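Local coordinates for 35 kDa hemin binding protein (Porphyromonas gingivalis, PDB 5Y1A) that carries a thioredoxin-type domain and an immunoglobulin-like domain, is a cargo of the type IX secretion system and probably binds hemin, at residues V42-A45 with Y50-G53. Sequence-based numbering, arbitrary orientation.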
ATOM      1  N   VAL A  42       3.031  -7.086 -10.868  1.00  8.10           N
ATOM      2  CA  VAL A  42       3.085  -8.516 -11.122  1.00  8.57           C
ATOM      3  C   VAL A  42       1.719  -9.155 -10.911  1.00  8.78           C
ATOM      4  O   VAL A  42       1.045  -8.916  -9.897  1.00  9.95           O
ATOM      5  CB  VAL A  42       4.066  -9.213 -10.169  1.00  8.48           C
ATOM      6  CG1 VAL A  42       4.223 -10.732 -10.573  1.00  7.79           C
ATOM      7  CG2 VAL A  42       5.387  -8.430 -10.148  1.00  9.06           C
ATOM      8  N   PHE A  43       1.334 -10.005 -11.861  1.00  9.06           N
ATOM      9  CA  PHE A  43      -0.011 -10.605 -11.870  1.00  9.06           C
ATOM     10  C   PHE A  43       0.064 -12.060 -11.443  1.00  9.29           C
ATOM     11  O   PHE A  43       0.785 -12.858 -12.033  1.00  9.57           O
ATOM     12  CB  PHE A  43      -0.622 -10.401 -13.265  1.00  9.00           C
ATOM     13  CG  PHE A  43      -0.478  -8.989 -13.727  1.00  9.65           C
ATOM     14  CD1 PHE A  43      -1.055  -7.943 -12.996  1.00  8.69           C
ATOM     15  CD2 PHE A  43       0.296  -8.677 -14.850  1.00  8.02           C
ATOM     16  CE1 PHE A  43      -0.830  -6.599 -13.384  1.00  9.99           C
ATOM     17  CE2 PHE A  43       0.504  -7.336 -15.244  1.00 11.26           C
ATOM     18  CZ  PHE A  43      -0.073  -6.314 -14.522  1.00 10.03           C
ATOM     19  N   THR A  44      -0.677 -12.388 -10.384  1.00  9.96           N
ATOM     20  CA  THR A  44      -0.434 -13.621  -9.650  1.00  9.26           C
ATOM     21  C   THR A  44      -1.714 -14.152  -8.987  1.00  9.73           C
ATOM     22  O   THR A  44      -2.717 -13.430  -8.861  1.00  9.31           O
ATOM     23  CB  THR A  44       0.690 -13.373  -8.590  1.00 10.20           C
ATOM     24  OG1 THR A  44       1.145 -14.617  -8.039  1.00 10.43           O
ATOM     25  CG2 THR A  44       0.198 -12.457  -7.452  1.00  9.92           C
ATOM     26  N   ALA A  45      -1.678 -15.410  -8.557  1.00 10.01           N
ATOM     27  CA  ALA A  45      -2.768 -15.983  -7.759  1.00 10.20           C
ATOM     28  C   ALA A  45      -2.304 -17.093  -6.846  1.00 10.52           C
ATOM     29  O   ALA A  45      -1.333 -17.788  -7.150  1.00 11.01           O
ATOM     30  CB  ALA A  45      -3.893 -16.475  -8.654  1.00 10.82           C
ATOM     31  N   TYR A  50       2.934 -21.871 -10.647  1.00 12.20           N
ATOM     32  CA  TYR A  50       4.074 -21.202 -11.277  1.00 12.80           C
ATOM     33  C   TYR A  50       4.407 -19.858 -10.643  1.00 12.46           C
ATOM     34  O   TYR A  50       5.482 -19.317 -10.877  1.00 12.05           O
ATOM     35  CB  TYR A  50       3.798 -21.013 -12.769  1.00 13.98           C
ATOM     36  CG  TYR A  50       3.639 -22.301 -13.570  1.00 15.65           C
ATOM     37  CD1 TYR A  50       3.638 -23.551 -12.949  1.00 18.22           C
ATOM     38  CD2 TYR A  50       3.462 -22.253 -14.947  1.00 17.22           C
ATOM     39  CE1 TYR A  50       3.470 -24.738 -13.690  1.00 20.11           C
ATOM     40  CE2 TYR A  50       3.304 -23.428 -15.705  1.00 18.82           C
ATOM     41  CZ  TYR A  50       3.307 -24.663 -15.070  1.00 19.96           C
ATOM     42  OH  TYR A  50       3.143 -25.826 -15.802  1.00 21.46           O
ATOM     43  N   CYS A  51       3.470 -19.300  -9.869  1.00 12.29           N
ATOM     44  CA  CYS A  51       3.635 -17.947  -9.353  1.00 11.99           C
ATOM     45  C   CYS A  51       4.803 -17.719  -8.352  1.00 11.89           C
ATOM     46  O   CYS A  51       5.480 -16.721  -8.473  1.00 11.68           O
ATOM     47  CB  CYS A  51       2.315 -17.378  -8.822  1.00 12.14           C
ATOM     48  SG  CYS A  51       1.216 -16.903 -10.197  1.00 13.36           S
ATOM     49  N   PRO A  52       5.027 -18.624  -7.371  1.00 11.90           N
ATOM     50  CA  PRO A  52       6.219 -18.477  -6.524  1.00 12.17           C
ATOM     51  C   PRO A  52       7.538 -18.369  -7.332  1.00 12.41           C
ATOM     52  O   PRO A  52       8.426 -17.577  -6.985  1.00 12.69           O
ATOM     53  CB  PRO A  52       6.182 -19.767  -5.667  1.00 12.48           C
ATOM     54  CG  PRO A  52       4.695 -20.055  -5.534  1.00 11.36           C
ATOM     55  CD  PRO A  52       4.197 -19.781  -6.950  1.00 12.18           C
ATOM     56  N   GLY A  53       7.651 -19.175  -8.394  1.00 11.82           N
ATOM     57  CA  GLY A  53       8.825 -19.158  -9.272  1.00 12.31           C
ATOM     58  C   GLY A  53       8.995 -17.807  -9.951  1.00 12.29           C
ATOM     59  O   GLY A  53      10.093 -17.275 -10.008  1.00 11.78           O
TER
HETATM   60  O   HOH W   1       3.906 -14.310  -7.550  1.00 15.00           O
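Thr44 sets its hydroxyl against the side chain of Cys51, with OG1 3.1 Å from CB of that cysteine. A chi1 of -168° sets OG1 anti to the backbone N, which brings it against Cys51 at the start of helix 51-63. Beyond this touch, Ala45 N offers its hydrogen to Cys51 SG in a long, weak bond of 3.6 Å; the N-H points fairly straight at the sulfur (158°), but the position of SG is itself less certain. A water also bridges Thr44 and Cys51: it lies 2.8 Å from Thr44 OG1 and donates to Cys51 O at 3.0 Å. Threonine suits this place because its branched side chain fits a strand while its hydroxyl can reach the bridging water. Cysteine, being small, lets the helix start lie near the strand end, and the CA atoms of Thr44 and Cys51 are 5.9 Å apart. Cys48 and Cys51 form a CxxC at a helix start, the pattern of thioredoxin-fold active sites, where the second cysteine is usually the buried one; Cys51 is buried here, consistent with such a site. Pro52 follows it in the first helical turn, where a residue without an N-H is readily tolerated. Strand 34-44 is flanked by strand 73-79, to which it runs parallel: Thr44 forms backbone hydrogen bonds with Val78 and Tyr80, and its side chain rests on Phe77 and His79. The CB of Phe43 points away from Cys51, and its large apolar ring packs on Leu98 and Leu102 of helix 89-102. Farther out, Gln195 hydrogen-bonds to Ala45 O through NE2 and also touches Pro52.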